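Local coordinates for putative uncharacterized protein (Cricetid herpesvirus 2, PDB 4ZKQ), which binds chemokines, probably acting as a secreted decoy receptor by which a rodent gammaherpesvirus blunts the chemokine signalling of its host, at residues 203-214 and 235-246. Numbering follows the deposited sequence. Where two conformers were deposited one is given.
With NAG (2-acetamido-2-deoxy-beta-D-glucopyranose), chain B; NAG (2-acetamido-2-deoxy-beta-D-glucopyranose), chain C.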
ATOM      1  N   LEU A 203       2.918 -23.946 -10.479  1.00 34.20           N
ATOM      2  CA  LEU A 203       2.891 -23.284 -11.778  1.00 33.04           C
ATOM      3  C   LEU A 203       3.869 -23.935 -12.736  1.00 31.45           C
ATOM      4  O   LEU A 203       4.892 -24.465 -12.319  1.00 37.76           O
ATOM      5  CB  LEU A 203       3.256 -21.805 -11.649  1.00 38.38           C
ATOM      6  CG  LEU A 203       2.329 -20.853 -10.903  1.00 31.75           C
ATOM      7  CD1 LEU A 203       2.956 -19.467 -10.900  1.00 35.75           C
ATOM      8  CD2 LEU A 203       0.953 -20.824 -11.537  1.00 25.27           C
ATOM      9  N   GLU A 204       3.574 -23.861 -14.028  1.00 28.43           N
ATOM     10  CA  GLU A 204       4.535 -24.282 -15.031  1.00 29.60           C
ATOM     11  C   GLU A 204       5.661 -23.255 -15.138  1.00 45.09           C
ATOM     12  O   GLU A 204       5.419 -22.048 -15.112  1.00 30.56           O
ATOM     13  CB  GLU A 204       3.849 -24.477 -16.381  1.00 41.55           C
ATOM     14  CG  GLU A 204       2.695 -25.466 -16.324  1.00 61.68           C
ATOM     15  CD  GLU A 204       3.088 -26.777 -15.666  1.00 72.02           C
ATOM     16  OE1 GLU A 204       3.992 -27.456 -16.196  1.00 70.01           O
ATOM     17  OE2 GLU A 204       2.508 -27.119 -14.613  1.00 60.41           O
ATOM     18  N   ASN A 205       6.890 -23.752 -15.251  1.00 41.69           N
ATOM     19  CA  ASN A 205       8.084 -22.913 -15.316  1.00 37.05           C
ATOM     20  C   ASN A 205       8.185 -21.983 -14.110  1.00 32.65           C
ATOM     21  O   ASN A 205       8.582 -20.822 -14.222  1.00 34.36           O
ATOM     22  CB  ASN A 205       8.108 -22.132 -16.638  1.00 39.77           C
ATOM     23  CG  ASN A 205       8.796 -22.914 -17.744  1.00 67.89           C
ATOM     24  OD1 ASN A 205       8.946 -24.131 -17.638  1.00 90.37           O
ATOM     25  ND2 ASN A 205       9.227 -22.227 -18.801  1.00 81.44           N
ATOM     26  N   GLN A 206       7.855 -22.530 -12.944  1.00 31.74           N
ATOM     27  CA  GLN A 206       7.787 -21.748 -11.724  1.00 33.14           C
ATOM     28  C   GLN A 206       9.136 -21.141 -11.384  1.00 38.56           C
ATOM     29  O   GLN A 206      10.159 -21.826 -11.350  1.00 27.66           O
ATOM     30  CB  GLN A 206       7.287 -22.598 -10.562  1.00 35.64           C
ATOM     31  CG  GLN A 206       7.120 -21.800  -9.280  1.00 34.11           C
ATOM     32  CD  GLN A 206       6.259 -22.501  -8.254  1.00 37.56           C
ATOM     33  OE1 GLN A 206       5.249 -23.120  -8.590  1.00 34.00           O
ATOM     34  NE2 GLN A 206       6.654 -22.403  -6.992  1.00 33.50           N
ATOM     35  N   THR A 207       9.110 -19.839 -11.143  1.00 29.48           N
ATOM     36  CA  THR A 207      10.296 -19.058 -10.840  1.00 34.26           C
ATOM     37  C   THR A 207      10.012 -18.249  -9.585  1.00 32.44           C
ATOM     38  O   THR A 207       9.031 -17.510  -9.538  1.00 26.92           O
ATOM     39  CB  THR A 207      10.659 -18.127 -12.008  1.00 32.22           C
ATOM     40  OG1 THR A 207      10.784 -18.897 -13.208  1.00 35.70           O
ATOM     41  CG2 THR A 207      11.963 -17.387 -11.743  1.00 35.33           C
ATOM     42  N   CYS A 208      10.856 -18.406  -8.568  1.00 25.16           N
ATOM     43  CA  CYS A 208      10.627 -17.761  -7.281  1.00 32.44           C
ATOM     44  C   CYS A 208      11.546 -16.561  -7.076  1.00 34.81           C
ATOM     45  O   CYS A 208      12.749 -16.622  -7.344  1.00 28.82           O
ATOM     46  CB  CYS A 208      10.807 -18.763  -6.144  1.00 29.45           C
ATOM     47  SG  CYS A 208       9.585 -20.094  -6.167  1.00 31.93           S
ATOM     48  N   ILE A 209      10.948 -15.473  -6.602  1.00 26.17           N
ATOM     49  CA  ILE A 209      11.640 -14.205  -6.397  1.00 23.36           C
ATOM     50  C   ILE A 209      11.376 -13.703  -4.994  1.00 28.80           C
ATOM     51  O   ILE A 209      10.227 -13.687  -4.543  1.00 24.73           O
ATOM     52  CB  ILE A 209      11.171 -13.116  -7.382  1.00 31.31           C
ATOM     53  CG1 ILE A 209      11.295 -13.587  -8.828  1.00 33.35           C
ATOM     54  CG2 ILE A 209      11.959 -11.816  -7.182  1.00 29.39           C
ATOM     55  CD1 ILE A 209      10.060 -13.269  -9.630  1.00 41.02           C
ATOM     56  N   ALA A 210      12.442 -13.287  -4.315  1.00 23.47           N
ATOM     57  CA  ALA A 210      12.327 -12.606  -3.039  1.00 20.60           C
ATOM     58  C   ALA A 210      12.518 -11.112  -3.276  1.00 24.30           C
ATOM     59  O   ALA A 210      13.506 -10.701  -3.881  1.00 22.69           O
ATOM     60  CB  ALA A 210      13.348 -13.132  -2.045  1.00 30.16           C
ATOM     61  N   THR A 211      11.550 -10.315  -2.829  1.00 26.12           N
ATOM     62  CA  THR A 211      11.637  -8.862  -2.917  1.00 24.83           C
ATOM     63  C   THR A 211      11.650  -8.305  -1.507  1.00 20.55           C
ATOM     64  O   THR A 211      10.702  -8.508  -0.752  1.00 23.25           O
ATOM     65  CB  THR A 211      10.459  -8.253  -3.708  1.00 25.00           C
ATOM     66  OG1 THR A 211      10.496  -8.725  -5.058  1.00 22.18           O
ATOM     67  CG2 THR A 211      10.533  -6.719  -3.716  1.00 17.20           C
ATOM     68  N   THR A 212      12.733  -7.631  -1.140  1.00 19.50           N
ATOM     69  CA  THR A 212      12.836  -7.022   0.179  1.00 21.90           C
ATOM     70  C   THR A 212      12.563  -5.526   0.063  1.00 18.25           C
ATOM     71  O   THR A 212      13.221  -4.821  -0.700  1.00 17.36           O
ATOM     72  CB  THR A 212      14.220  -7.279   0.809  1.00 21.01           C
ATOM     73  OG1 THR A 212      14.471  -8.689   0.825  1.00 20.83           O
ATOM     74  CG2 THR A 212      14.285  -6.744   2.240  1.00 18.80           C
ATOM     75  N   LEU A 213      11.560  -5.070   0.805  1.00 19.35           N
ATOM     76  CA  LEU A 213      11.193  -3.663   0.865  1.00 17.40           C
ATOM     77  C   LEU A 213      11.685  -3.089   2.181  1.00 17.74           C
ATOM     78  O   LEU A 213      11.319  -3.584   3.243  1.00 20.48           O
ATOM     79  CB  LEU A 213       9.676  -3.494   0.740  1.00 18.48           C
ATOM     80  CG  LEU A 213       9.028  -4.089  -0.513  1.00 21.35           C
ATOM     81  CD1 LEU A 213       7.508  -4.066  -0.405  1.00 20.47           C
ATOM     82  CD2 LEU A 213       9.485  -3.353  -1.758  1.00 17.26           C
ATOM     83  N   SER A 214      12.513  -2.052   2.113  1.00 15.07           N
ATOM     84  CA  SER A 214      13.060  -1.432   3.315  1.00 17.21           C
ATOM     85  C   SER A 214      12.813   0.066   3.284  1.00 12.48           C
ATOM     86  O   SER A 214      13.292   0.750   2.388  1.00 13.42           O
ATOM     87  CB  SER A 214      14.561  -1.711   3.435  1.00 16.16           C
ATOM     88  OG  SER A 214      14.833  -3.095   3.302  1.00 22.66           O
ATOM     89  N   THR A 235      10.856  -3.238   7.422  1.00 18.78           N
ATOM     90  CA  THR A 235      11.272  -4.222   6.436  1.00 19.30           C
ATOM     91  C   THR A 235      10.164  -5.228   6.150  1.00 29.13           C
ATOM     92  O   THR A 235       9.555  -5.773   7.068  1.00 26.98           O
ATOM     93  CB  THR A 235      12.513  -4.992   6.901  1.00 24.80           C
ATOM     94  OG1 THR A 235      13.555  -4.068   7.231  1.00 26.39           O
ATOM     95  CG2 THR A 235      12.994  -5.928   5.810  1.00 29.00           C
ATOM     96  N   ARG A 236       9.938  -5.483   4.867  1.00 23.67           N
ATOM     97  CA  ARG A 236       8.921  -6.427   4.411  1.00 25.20           C
ATOM     98  C   ARG A 236       9.540  -7.267   3.303  1.00 23.37           C
ATOM     99  O   ARG A 236      10.191  -6.734   2.405  1.00 22.72           O
ATOM    100  CB  ARG A 236       7.671  -5.673   3.932  1.00 26.90           C
ATOM    101  CG  ARG A 236       6.611  -6.503   3.212  1.00 33.09           C
ATOM    102  CD  ARG A 236       5.332  -5.680   2.964  1.00 33.80           C
ATOM    103  NE  ARG A 236       4.425  -6.362   2.037  1.00 41.06           N
ATOM    104  CZ  ARG A 236       3.797  -5.788   1.010  1.00 41.65           C
ATOM    105  NH1 ARG A 236       3.947  -4.496   0.751  1.00 28.72           N
ATOM    106  NH2 ARG A 236       3.004  -6.518   0.231  1.00 37.99           N
ATOM    107  N   VAL A 237       9.363  -8.582   3.383  1.00 23.74           N
ATOM    108  CA  VAL A 237       9.894  -9.477   2.364  1.00 19.84           C
ATOM    109  C   VAL A 237       8.753 -10.182   1.658  1.00 26.71           C
ATOM    110  O   VAL A 237       7.951 -10.874   2.286  1.00 29.61           O
ATOM    111  CB  VAL A 237      10.858 -10.525   2.954  1.00 26.81           C
ATOM    112  CG1 VAL A 237      11.322 -11.489   1.872  1.00 32.70           C
ATOM    113  CG2 VAL A 237      12.054  -9.844   3.594  1.00 29.97           C
ATOM    114  N   LEU A 238       8.683  -9.986   0.348  1.00 29.47           N
ATOM    115  CA  LEU A 238       7.711 -10.680  -0.484  1.00 29.10           C
ATOM    116  C   LEU A 238       8.360 -11.915  -1.068  1.00 29.85           C
ATOM    117  O   LEU A 238       9.480 -11.848  -1.569  1.00 28.81           O
ATOM    118  CB  LEU A 238       7.214  -9.790  -1.616  1.00 25.29           C
ATOM    119  CG  LEU A 238       6.955  -8.321  -1.304  1.00 28.39           C
ATOM    120  CD1 LEU A 238       6.517  -7.606  -2.565  1.00 30.46           C
ATOM    121  CD2 LEU A 238       5.915  -8.181  -0.226  1.00 34.39           C
ATOM    122  N   LEU A 239       7.656 -13.036  -1.012  1.00 27.74           N
ATOM    123  CA  LEU A 239       8.094 -14.235  -1.702  1.00 21.36           C
ATOM    124  C   LEU A 239       7.067 -14.563  -2.773  1.00 22.24           C
ATOM    125  O   LEU A 239       5.916 -14.867  -2.468  1.00 23.37           O
ATOM    126  CB  LEU A 239       8.271 -15.394  -0.724  1.00 33.63           C
ATOM    127  CG  LEU A 239       8.953 -16.635  -1.309  1.00 40.22           C
ATOM    128  CD1 LEU A 239      10.352 -16.319  -1.830  1.00 35.32           C
ATOM    129  CD2 LEU A 239       9.005 -17.744  -0.269  1.00 47.34           C
ATOM    130  N   THR A 240       7.495 -14.474  -4.028  1.00 20.55           N
ATOM    131  CA  THR A 240       6.591 -14.537  -5.162  1.00 22.79           C
ATOM    132  C   THR A 240       6.998 -15.599  -6.173  1.00 23.94           C
ATOM    133  O   THR A 240       8.151 -15.642  -6.593  1.00 24.56           O
ATOM    134  CB  THR A 240       6.533 -13.182  -5.887  1.00 21.93           C
ATOM    135  OG1 THR A 240       6.312 -12.137  -4.932  1.00 22.76           O
ATOM    136  CG2 THR A 240       5.417 -13.181  -6.913  1.00 24.88           C
ATOM    137  N   ALA A 241       6.037 -16.432  -6.571  1.00 20.93           N
ATOM    138  CA  ALA A 241       6.220 -17.382  -7.671  1.00 24.94           C
ATOM    139  C   ALA A 241       5.636 -16.840  -8.972  1.00 22.37           C
ATOM    140  O   ALA A 241       4.457 -16.500  -9.032  1.00 24.99           O
ATOM    141  CB  ALA A 241       5.572 -18.717  -7.328  1.00 24.10           C
ATOM    142  N   LEU A 242       6.468 -16.752 -10.005  1.00 21.55           N
ATOM    143  CA  LEU A 242       6.012 -16.431 -11.353  1.00 19.05           C
ATOM    144  C   LEU A 242       5.952 -17.697 -12.197  1.00 28.73           C
ATOM    145  O   LEU A 242       6.755 -18.603 -12.005  1.00 24.99           O
ATOM    146  CB  LEU A 242       6.943 -15.427 -12.025  1.00 22.75           C
ATOM    147  CG  LEU A 242       7.136 -14.087 -11.312  1.00 23.74           C
ATOM    148  CD1 LEU A 242       7.966 -13.172 -12.186  1.00 31.07           C
ATOM    149  CD2 LEU A 242       5.805 -13.454 -10.983  1.00 27.50           C
ATOM    150  N   GLY A 243       5.027 -17.737 -13.152  1.00 25.86           N
ATOM    151  CA  GLY A 243       4.893 -18.889 -14.028  1.00 31.17           C
ATOM    152  C   GLY A 243       3.573 -18.904 -14.771  1.00 29.88           C
ATOM    153  O   GLY A 243       2.912 -17.873 -14.901  1.00 23.17           O
ATOM    154  N   PHE A 244       3.189 -20.078 -15.267  1.00 30.86           N
ATOM    155  CA  PHE A 244       1.957 -20.219 -16.039  1.00 27.80           C
ATOM    156  C   PHE A 244       1.085 -21.307 -15.449  1.00 28.54           C
ATOM    157  O   PHE A 244       1.575 -22.376 -15.078  1.00 30.40           O
ATOM    158  CB  PHE A 244       2.266 -20.532 -17.502  1.00 31.91           C
ATOM    159  CG  PHE A 244       3.296 -19.631 -18.107  1.00 33.92           C
ATOM    160  CD1 PHE A 244       4.643 -19.906 -17.960  1.00 39.01           C
ATOM    161  CD2 PHE A 244       2.920 -18.509 -18.827  1.00 35.40           C
ATOM    162  CE1 PHE A 244       5.597 -19.077 -18.516  1.00 39.78           C
ATOM    163  CE2 PHE A 244       3.872 -17.677 -19.388  1.00 35.11           C
ATOM    164  CZ  PHE A 244       5.209 -17.962 -19.231  1.00 40.00           C
ATOM    165  N   TYR A 245      -0.213 -21.025 -15.396  0.56 27.42           N
ATOM    166  CA  TYR A 245      -1.196 -21.983 -14.926  0.56 28.45           C
ATOM    167  C   TYR A 245      -1.164 -23.208 -15.820  0.56 27.33           C
ATOM    168  O   TYR A 245      -1.089 -23.084 -17.042  0.56 24.00           O
ATOM    169  CB  TYR A 245      -2.592 -21.361 -14.925  0.56 29.66           C
ATOM    170  CG  TYR A 245      -3.642 -22.213 -14.258  0.56 31.27           C
ATOM    171  CD1 TYR A 245      -3.682 -22.337 -12.878  0.56 31.09           C
ATOM    172  CD2 TYR A 245      -4.600 -22.885 -15.005  0.56 30.24           C
ATOM    173  CE1 TYR A 245      -4.638 -23.112 -12.260  0.56 31.26           C
ATOM    174  CE2 TYR A 245      -5.562 -23.662 -14.394  0.56 32.71           C
ATOM    175  CZ  TYR A 245      -5.575 -23.770 -13.020  0.56 28.76           C
ATOM    176  OH  TYR A 245      -6.525 -24.540 -12.396  0.56 34.43           O
ATOM    177  N   LYS A 246      -1.195 -24.388 -15.212  1.00 29.56           N
ATOM    178  CA  LYS A 246      -1.312 -25.603 -15.985  1.00 28.95           C
ATOM    179  C   LYS A 246      -2.750 -25.778 -16.472  1.00 23.85           C
ATOM    180  O   LYS A 246      -3.660 -25.956 -15.664  1.00 31.07           O
ATOM    181  CB  LYS A 246      -0.870 -26.789 -15.126  1.00 43.52           C
ATOM    182  CG  LYS A 246      -1.052 -28.127 -15.769  1.00 64.16           C
ATOM    183  CD  LYS A 246      -0.562 -28.068 -17.173  1.00 72.99           C
ATOM    184  CE  LYS A 246      -0.223 -29.429 -17.660  1.00 78.54           C
ATOM    185  NZ  LYS A 246      -1.141 -30.524 -17.201  1.00 85.85           N
TER
HETATM  186  C1  NAG B   1       9.916 -22.904 -19.881  1.00 96.34           C
HETATM  187  C2  NAG B   1       9.181 -24.045 -20.500  1.00103.81           C
HETATM  188  C3  NAG B   1       8.806 -23.696 -21.948  1.00116.14           C
HETATM  189  C4  NAG B   1       8.334 -22.248 -21.988  1.00113.97           C
HETATM  190  C5  NAG B   1       9.542 -21.366 -21.769  1.00112.73           C
HETATM  191  C6  NAG B   1       9.166 -20.026 -21.151  1.00107.99           C
HETATM  192  C7  NAG B   1       9.673 -26.376 -19.742  1.00 88.55           C
HETATM  193  C8  NAG B   1      10.612 -27.538 -19.732  1.00 64.66           C
HETATM  194  N2  NAG B   1      10.031 -25.176 -20.466  1.00 95.26           N
HETATM  195  O3  NAG B   1       7.784 -24.529 -22.387  1.00115.70           O
HETATM  196  O4  NAG B   1       7.744 -22.044 -23.260  1.00121.90           O
HETATM  197  O5  NAG B   1      10.459 -22.014 -20.897  1.00106.01           O
HETATM  198  O6  NAG B   1       9.442 -18.983 -22.080  1.00113.77           O
HETATM  199  O7  NAG B   1       8.617 -26.462 -19.140  1.00 91.34           O
HETATM  200  C1  NAG C   2       6.645 -21.098 -23.346  1.00129.61           C
HETATM  201  C2  NAG C   2       5.543 -21.341 -22.372  1.00115.86           C
HETATM  202  C3  NAG C   2       4.372 -20.381 -22.682  1.00100.91           C
HETATM  203  C4  NAG C   2       4.827 -18.927 -22.871  1.00 99.44           C
HETATM  204  C5  NAG C   2       6.094 -18.812 -23.687  1.00116.84           C
HETATM  205  C6  NAG C   2       6.636 -17.393 -23.580  1.00106.80           C
HETATM  206  C7  NAG C   2       4.232 -23.259 -21.482  1.00114.89           C
HETATM  207  C8  NAG C   2       3.759 -24.667 -21.622  1.00103.47           C
HETATM  208  N2  NAG C   2       5.092 -22.677 -22.488  1.00128.36           N
HETATM  209  O3  NAG C   2       3.469 -20.417 -21.622  1.00 71.36           O
HETATM  210  O4  NAG C   2       3.797 -18.221 -23.530  1.00 98.04           O
HETATM  211  O5  NAG C   2       7.065 -19.724 -23.199  1.00129.64           O
HETATM  212  O6  NAG C   2       7.859 -17.282 -24.297  1.00118.24           O
HETATM  213  O7  NAG C   2       3.887 -22.599 -20.517  1.00 85.07           O
HETATM  214  O   HOH W   1       8.844 -10.951  -4.945  1.00 18.82           O
HETATM  215  O   HOH W   2      15.676  -4.189   5.801  1.00 30.74           O
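Two long antiparallel strands pair here, 206-214 with 235-244, and a beta bulge breaks their register where Glu204, Gln206 and Gly243 meet. Through the regular part, Thr207, Ile209, Thr211 and Leu213 form hydrogen-bonded pairs with Leu242, Thr240, Leu238 and Arg236; the link from Leu213 N to Arg236 O is nearly straight (174°). Beyond the bulge, Glu204 and Phe244 bind each other through both backbone groups. Gly243 suits the bulge because a beta carbon would run into Glu204 O, whereas its bare CA lies 3.4 Å from that oxygen.

The face carrying Ile209 and Leu242 mixes apolar chains with threonines. Ile209 CD1 presses on Leu242 CD1 at 3.3 Å, tighter than ordinary carbon contact, and Tyr261 adjoins Leu242. Between the hydroxyls of Thr211 and Thr240 sits a water, 2.8 Å from Thr240 OG1, that also donates to Ile209 O, giving these buried polar atoms a shared partner. Arg236, extended with CG anti to its N (chi1 170°), lies alongside Leu213, pointing the same way; NH1 passes 3.8 Å from Leu213 CD1 while hydrogen-bonding to Ser76 O. On the other face, small Ala241 leaves room for the Gln206 amide, whose OE1 accepts from Leu203 N and Val202 N.

Asn205, at the type II turn, carries the N-linked glycan, and O3 of the second sugar lies over the centre of the Phe244 ring, 3.4 Å above its plane. Cys208 is disulfide-bonded to Cys197, just beyond strand 190-195, and its backbone hydrogen-bonds to Val195 of that strand, completing a glycosylated, disulfide-braced antiparallel strand pair with a bulge, within a larger mixed beta-sheet.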